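Local coordinates for protein Rho guanine nucleotide exchange factor TIAM2 (Mus musculus, PDB 3A8P) that activates the small GTPase Rac1 by stimulating its exchange of GDP for GTP, here represented by its PHCCEx domain, a protein- and membrane-binding module, at residues Q149-D152 against M153-M157; I177-Q180 against I181-W184; S215-A218 against A219-R222. All blocks are in the same frame, centred on the assembly; numbering follows the deposited sequence.

Contact 1 of 3, residues Q149-D152 against M153-M157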
loop_
_atom_site.group_PDB
_atom_site.type_symbol
_atom_site.label_atom_id
_atom_site.label_comp_id
_atom_site.label_asym_id
_atom_site.label_seq_id
_atom_site.Cartn_x
_atom_site.Cartn_y
_atom_site.Cartn_z
ATOM N N GLN A 149 -11.947 2.940 -15.454
ATOM C CA GLN A 149 -12.277 3.888 -16.510
ATOM C C GLN A 149 -11.253 5.010 -16.522
ATOM O O GLN A 149 -10.820 5.436 -17.580
ATOM C CB GLN A 149 -13.689 4.465 -16.326
ATOM C CG GLN A 149 -14.793 3.430 -16.526
ATOM C CD GLN A 149 -16.163 4.055 -16.746
ATOM O OE1 GLN A 149 -16.646 4.836 -15.922
ATOM N NE2 GLN A 149 -16.800 3.710 -17.865
ATOM N N LYS A 150 -10.859 5.477 -15.340
ATOM C CA LYS A 150 -9.868 6.544 -15.239
ATOM C C LYS A 150 -8.522 6.116 -15.826
ATOM O O LYS A 150 -7.800 6.922 -16.408
ATOM C CB LYS A 150 -9.682 6.958 -13.783
ATOM C CG LYS A 150 -10.916 7.615 -13.187
ATOM C CD LYS A 150 -10.641 8.096 -11.786
ATOM C CE LYS A 150 -11.831 8.817 -11.207
ATOM N NZ LYS A 150 -11.473 9.376 -9.880
ATOM N N ILE A 151 -8.188 4.844 -15.660
ATOM C CA ILE A 151 -6.940 4.325 -16.184
ATOM C C ILE A 151 -7.005 4.348 -17.710
ATOM O O ILE A 151 -6.045 4.727 -18.377
ATOM C CB ILE A 151 -6.696 2.889 -15.674
ATOM C CG1 ILE A 151 -6.238 2.944 -14.212
ATOM C CG2 ILE A 151 -5.682 2.170 -16.563
ATOM C CD1 ILE A 151 -6.265 1.601 -13.499
ATOM N N ASP A 152 -8.149 3.955 -18.255
ATOM C CA ASP A 152 -8.331 3.937 -19.700
ATOM C C ASP A 152 -8.246 5.345 -20.263
ATOM O O ASP A 152 -7.572 5.580 -21.265
ATOM C CB ASP A 152 -9.677 3.305 -20.057
ATOM C CG ASP A 152 -9.984 3.396 -21.533
ATOM O OD1 ASP A 152 -10.543 4.430 -21.963
ATOM O OD2 ASP A 152 -9.651 2.445 -22.272
ATOM N N MET A 153 -8.920 6.278 -19.598
ATOM C CA MET A 153 -8.946 7.681 -20.007
ATOM C C MET A 153 -7.565 8.344 -19.947
ATOM O O MET A 153 -7.132 8.991 -20.909
ATOM C CB MET A 153 -9.928 8.452 -19.117
ATOM C CG MET A 153 -9.928 9.973 -19.284
ATOM S SD MET A 153 -10.593 10.572 -20.862
ATOM C CE MET A 153 -9.699 12.151 -21.017
ATOM N N ASP A 154 -6.881 8.184 -18.817
ATOM C CA ASP A 154 -5.565 8.781 -18.641
ATOM C C ASP A 154 -4.485 8.114 -19.492
ATOM O O ASP A 154 -3.494 8.755 -19.840
ATOM C CB ASP A 154 -5.181 8.774 -17.157
ATOM C CG ASP A 154 -5.797 9.944 -16.388
ATOM O OD1 ASP A 154 -6.891 10.411 -16.774
ATOM O OD2 ASP A 154 -5.197 10.395 -15.394
ATOM N N SER A 155 -4.666 6.837 -19.820
ATOM C CA SER A 155 -3.700 6.140 -20.664
ATOM C C SER A 155 -3.783 6.763 -22.054
ATOM O O SER A 155 -2.767 7.003 -22.699
ATOM C CB SER A 155 -4.020 4.642 -20.761
ATOM O OG SER A 155 -3.826 3.996 -19.520
ATOM N N LYS A 156 -5.004 7.025 -22.509
ATOM C CA LYS A 156 -5.204 7.634 -23.819
ATOM C C LYS A 156 -4.670 9.060 -23.847
ATOM O O LYS A 156 -4.058 9.477 -24.830
ATOM C CB LYS A 156 -6.691 7.624 -24.197
ATOM C CG LYS A 156 -7.242 6.224 -24.453
ATOM C CD LYS A 156 -8.740 6.251 -24.738
ATOM C CE LYS A 156 -9.288 4.846 -24.960
ATOM N NZ LYS A 156 -10.755 4.876 -25.251
ATOM N N MET A 157 -4.893 9.812 -22.772
ATOM C CA MET A 157 -4.408 11.188 -22.719
ATOM C C MET A 157 -2.890 11.209 -22.819
ATOM O O MET A 157 -2.314 12.066 -23.502
ATOM C CB MET A 157 -4.835 11.875 -21.417
ATOM C CG MET A 157 -6.329 12.131 -21.300
ATOM S SD MET A 157 -6.965 13.064 -22.699
ATOM C CE MET A 157 -7.683 11.720 -23.661
#

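Contact 2 of 3, residues I177-Q180 against I181-W184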
loop_
_atom_site.group_PDB
_atom_site.type_symbol
_atom_site.label_atom_id
_atom_site.label_comp_id
_atom_site.label_asym_id
_atom_site.label_seq_id
_atom_site.Cartn_x
_atom_site.Cartn_y
_atom_site.Cartn_z
ATOM N N ILE A 177 6.014 19.635 -21.988
ATOM C CA ILE A 177 5.100 18.546 -22.304
ATOM C C ILE A 177 5.526 17.275 -21.567
ATOM O O ILE A 177 4.688 16.466 -21.170
ATOM C CB ILE A 177 5.059 18.271 -23.824
ATOM C CG1 ILE A 177 4.595 19.533 -24.563
ATOM C CG2 ILE A 177 4.121 17.110 -24.118
ATOM C CD1 ILE A 177 4.655 19.432 -26.082
ATOM N N GLU A 178 6.832 17.113 -21.380
ATOM C CA GLU A 178 7.358 15.946 -20.685
ATOM C C GLU A 178 6.886 15.965 -19.234
ATOM O O GLU A 178 6.528 14.926 -18.679
ATOM C CB GLU A 178 8.889 15.935 -20.738
ATOM C CG GLU A 178 9.440 15.986 -22.149
ATOM C CD GLU A 178 10.946 15.810 -22.199
ATOM O OE1 GLU A 178 11.658 16.526 -21.460
ATOM O OE2 GLU A 178 11.416 14.959 -22.988
ATOM N N ASN A 179 6.885 17.153 -18.632
ATOM C CA ASN A 179 6.434 17.322 -17.256
ATOM C C ASN A 179 4.994 16.841 -17.157
ATOM O O ASN A 179 4.612 16.178 -16.194
ATOM C CB ASN A 179 6.499 18.797 -16.854
ATOM C CG ASN A 179 7.923 19.313 -16.743
ATOM O OD1 ASN A 179 8.158 20.521 -16.783
ATOM N ND2 ASN A 179 8.881 18.401 -16.593
ATOM N N GLN A 180 4.202 17.188 -18.168
ATOM C CA GLN A 180 2.800 16.800 -18.228
ATOM C C GLN A 180 2.689 15.275 -18.359
ATOM O O GLN A 180 1.904 14.632 -17.662
ATOM C CB GLN A 180 2.138 17.482 -19.424
ATOM C CG GLN A 180 0.631 17.412 -19.422
ATOM C CD GLN A 180 0.021 18.004 -20.679
ATOM O OE1 GLN A 180 0.345 19.126 -21.076
ATOM N NE2 GLN A 180 -0.868 17.249 -21.311
ATOM N N ILE A 181 3.488 14.706 -19.256
ATOM C CA ILE A 181 3.490 13.268 -19.474
ATOM C C ILE A 181 3.816 12.547 -18.163
ATOM O O ILE A 181 3.186 11.535 -17.828
ATOM C CB ILE A 181 4.514 12.878 -20.576
ATOM C CG1 ILE A 181 4.029 13.400 -21.932
ATOM C CG2 ILE A 181 4.680 11.362 -20.647
ATOM C CD1 ILE A 181 5.035 13.229 -23.062
ATOM N N ARG A 182 4.780 13.071 -17.411
ATOM C CA ARG A 182 5.140 12.444 -16.139
ATOM C C ARG A 182 3.987 12.475 -15.144
ATOM O O ARG A 182 3.820 11.548 -14.351
ATOM C CB ARG A 182 6.349 13.125 -15.497
ATOM C CG ARG A 182 7.627 13.037 -16.299
ATOM C CD ARG A 182 8.833 13.324 -15.414
ATOM N NE ARG A 182 10.039 13.562 -16.199
ATOM C CZ ARG A 182 10.365 14.736 -16.733
ATOM N NH1 ARG A 182 9.575 15.790 -16.560
ATOM N NH2 ARG A 182 11.478 14.853 -17.450
ATOM N N GLN A 183 3.204 13.550 -15.170
ATOM C CA GLN A 183 2.080 13.655 -14.258
ATOM C C GLN A 183 1.054 12.593 -14.633
ATOM O O GLN A 183 0.530 11.897 -13.757
ATOM C CB GLN A 183 1.450 15.056 -14.312
ATOM C CG GLN A 183 0.371 15.276 -13.249
ATOM C CD GLN A 183 0.901 15.074 -11.832
ATOM O OE1 GLN A 183 1.749 15.829 -11.366
ATOM N NE2 GLN A 183 0.407 14.040 -11.147
ATOM N N TRP A 184 0.774 12.464 -15.930
ATOM C CA TRP A 184 -0.179 11.459 -16.412
ATOM C C TRP A 184 0.281 10.078 -15.950
ATOM O O TRP A 184 -0.522 9.237 -15.543
ATOM C CB TRP A 184 -0.243 11.442 -17.943
ATOM C CG TRP A 184 -0.942 12.599 -18.598
ATOM C CD1 TRP A 184 -0.415 13.451 -19.532
ATOM C CD2 TRP A 184 -2.324 12.959 -18.462
ATOM N NE1 TRP A 184 -1.383 14.309 -19.989
ATOM C CE2 TRP A 184 -2.563 14.033 -19.350
ATOM C CE3 TRP A 184 -3.383 12.476 -17.683
ATOM C CZ2 TRP A 184 -3.819 14.633 -19.478
ATOM C CZ3 TRP A 184 -4.632 13.073 -17.811
ATOM C CH2 TRP A 184 -4.838 14.141 -18.703
#

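Contact 3 of 3, residues S215-A218 against A219-R222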
loop_
_atom_site.group_PDB
_atom_site.type_symbol
_atom_site.label_atom_id
_atom_site.label_comp_id
_atom_site.label_asym_id
_atom_site.label_seq_id
_atom_site.Cartn_x
_atom_site.Cartn_y
_atom_site.Cartn_z
ATOM N N SER A 215 0.936 -8.304 -11.031
ATOM C CA SER A 215 0.139 -7.532 -11.981
ATOM C C SER A 215 0.229 -6.034 -11.682
ATOM O O SER A 215 0.167 -5.206 -12.591
ATOM C CB SER A 215 -1.324 -7.992 -11.942
ATOM O OG SER A 215 -1.430 -9.381 -12.231
ATOM N N LEU A 216 0.361 -5.684 -10.408
ATOM C CA LEU A 216 0.490 -4.281 -10.036
ATOM C C LEU A 216 1.909 -3.779 -10.358
ATOM O O LEU A 216 2.088 -2.673 -10.865
ATOM C CB LEU A 216 0.213 -4.097 -8.541
ATOM C CG LEU A 216 0.507 -2.706 -7.973
ATOM C CD1 LEU A 216 -0.244 -1.628 -8.761
ATOM C CD2 LEU A 216 0.114 -2.673 -6.512
ATOM N N LEU A 217 2.916 -4.597 -10.080
ATOM C CA LEU A 217 4.289 -4.176 -10.340
ATOM C C LEU A 217 4.578 -3.970 -11.826
ATOM O O LEU A 217 5.544 -3.305 -12.192
ATOM C CB LEU A 217 5.272 -5.174 -9.726
ATOM C CG LEU A 217 5.291 -5.154 -8.193
ATOM C CD1 LEU A 217 6.336 -6.129 -7.675
ATOM C CD2 LEU A 217 5.601 -3.744 -7.703
ATOM N N ALA A 218 3.726 -4.526 -12.678
ATOM C CA ALA A 218 3.887 -4.377 -14.111
ATOM C C ALA A 218 3.527 -2.955 -14.529
ATOM O O ALA A 218 3.832 -2.538 -15.640
ATOM C CB ALA A 218 2.995 -5.372 -14.835
ATOM N N ALA A 219 2.882 -2.218 -13.629
ATOM C CA ALA A 219 2.457 -0.845 -13.895
ATOM C C ALA A 219 3.458 0.199 -13.385
ATOM O O ALA A 219 3.293 1.403 -13.613
ATOM C CB ALA A 219 1.086 -0.604 -13.260
ATOM N N THR A 220 4.490 -0.258 -12.691
ATOM C CA THR A 220 5.505 0.649 -12.169
ATOM C C THR A 220 6.271 1.247 -13.350
ATOM O O THR A 220 6.722 0.524 -14.233
ATOM C CB THR A 220 6.485 -0.094 -11.231
ATOM O OG1 THR A 220 5.744 -0.922 -10.323
ATOM C CG2 THR A 220 7.298 0.900 -10.414
ATOM N N SER A 221 6.386 2.570 -13.379
ATOM C CA SER A 221 7.103 3.242 -14.464
ATOM C C SER A 221 8.603 2.995 -14.296
ATOM O O SER A 221 9.056 2.597 -13.215
ATOM C CB SER A 221 6.847 4.748 -14.411
ATOM O OG SER A 221 7.537 5.321 -13.313
ATOM N N ARG A 222 9.374 3.234 -15.352
ATOM C CA ARG A 222 10.823 3.051 -15.272
ATOM C C ARG A 222 11.391 3.935 -14.163
ATOM O O ARG A 222 12.162 3.474 -13.325
ATOM C CB ARG A 222 11.497 3.405 -16.600
ATOM C CG ARG A 222 11.313 2.379 -17.701
ATOM C CD ARG A 222 12.316 2.644 -18.815
ATOM N NE ARG A 222 13.670 2.780 -18.270
ATOM C CZ ARG A 222 14.440 1.765 -17.886
ATOM N NH1 ARG A 222 14.006 0.512 -17.991
ATOM N NH2 ARG A 222 15.648 2.003 -17.390
HETATM O O HOH W 1 6.889 -2.163 -14.671
#

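Contact 1 of 3, residues Q149-D152 against M153-M157
Ser-155 turns its hydroxyl back onto the carbonyl oxygen of Ile-151, one turn earlier, in a local contact between successive turns of helix 136-165. The contact lies in the CC-Ex part of the PHCCEx domain, where this helix pairs with helix 171-206 as a helical hairpin. Main-chain bonds of the alpha-helical i to i+4 kind run from Met-153, Asp-154, Ser-155 and Lys-156 back to Gln-149, Lys-150, Ile-151 and Asp-152. At Ile-151 the carbonyl oxygen is gripped twice. Ser-155 N gives Ile-151 O a bond of 2.9 Å, bent to 142° at the hydrogen. Ser-155 OG adds a shorter one to Ile-151 O, 2.6 Å, from the other face of the carbonyl plane. The hydroxyl can do this because OG is anti to its own carbonyl carbon (chi1 -68°), which tucks it beside the backbone N. With an alanine here, the Ile-151 oxygen would probably lose its hydroxyl donor and keep the backbone amide bond. Away from this pair, the side chains of Ile-151 and Asp-154 face helix 171-206, where Ile-151 touches Phe-191 and Asp-154 touches both Phe-191 and Trp-184. The exposed Asp-152 and Lys-156 form an i to i+4 salt bridge. The lysine chain is extended beyond CG and runs at a slant to the Asp-152 side chain. Its bond is weak: Lys-156 NZ stands 3.3 Å from Asp-152 OD1. The methylene beside the ammonium comes equally near, with Lys-156 CE 3.3 Å from Asp-152 OD1.

Contact 2 of 3, residues I177-Q180 against I181-W184
Ile-177 and Ile-181 meet through their aliphatic branches, one turn apart on helix 171-206. The main-chain bonds come first. The amides of Ile-181, Arg-182, Gln-183 and Trp-184 each bond the carbonyl oxygen four residues back. The shortest is Arg-182 N to Glu-178 O, 2.8 Å. The apolar contact is a single loose touch, with Ile-177 CG2 4.1 Å from Ile-181 CD1. CG1 of Ile-181 is anti to its carbonyl carbon (chi1 -68°). This turns the branch back over the preceding turn and brings Ile-181 CG1 to 3.2 Å from Ile-177 O. The charged pair is looser still. Glu-178 OE1 lies 4.3 Å from Arg-182 NH2, too far for a salt bridge, with the oxygen off the flat of the guanidinium group and not in line with its N-H bonds. Any attraction is probably only between the charges. The indole of Trp-184 sits beside the previous turn. Trp-184 CD1 comes to 3.2 Å from Gln-180 O, while the Gln-180 side chain runs beside the indole in the same direction. Gln-183 NE2 hydrogen-bonds Asn-187 OD1, further along the same helix. Residues 177-184 lie in a predicted coiled coil. Helix 136-165 packs against them: Ile-181 touches Glu-162 and Leu-165, and Trp-184 touches Met-157.

Contact 3 of 3, residues S215-A218 against A219-R222
Leu-217 O takes two hydrogen bonds from Thr-220, in the turn that follows the short helix 213-217. Thr-220 OG1 donates one to Leu-217 O at 3.0 Å, and Thr-220 N donates a longer one to Leu-217 O at 3.3 Å. Both donors approach from the same face of the carbonyl plane. The amide stands steeply above that plane, 72° out of it. With chi1 at -46°, OG1 of Thr-220 sits next to its own amide, and both reach the same oxygen. A water also bridges Leu-217 O, at 3.0 Å, and Thr-220 O, at 2.7 Å. One residue earlier, Ala-219 N bonds Leu-216 O at 2.9 Å, a three-residue step in place of the four of an alpha-helix. The packing is light. Leu-217 and Thr-220 lie side by side, with Leu-217 CD2 3.9 Å from Thr-220 OG1. The methyl of Ala-219 rests on the carbonyl oxygen of Leu-216. Further out, the buried Leu-216 meets Met-193 and Phe-196 of helix 171-206, and Val-236 and Phe-239 of helix 236-245. Ser-221 N hydrogen-bonds Glu-189 OE2, and Ser-221 OG caps the amide of Ser-224. Leu-217 to Thr-220 form a type I beta turn, and Ser-221 follows as the N-cap of helix 222-231.

The three contacts come in series along the chain, all in the CC-Ex part of the PHCCEx module. Contact 1 lies on helix 136-165 and contact 2 on helix 171-206, the next helix. Their centres are about 14 Å apart, and they touch through Trp-184. These are the two long arms of the helical hairpin. Contact 3 joins the short helices 213-217 and 222-231. Its centre is about 16 Å from that of contact 1 and about 18 Å from that of contact 2, and it touches neither. Helix 171-206 packs against residues of both contact 1 and contact 3. The CC-Ex region, with the first PH domain, is needed for membrane localization and Rac1 activity.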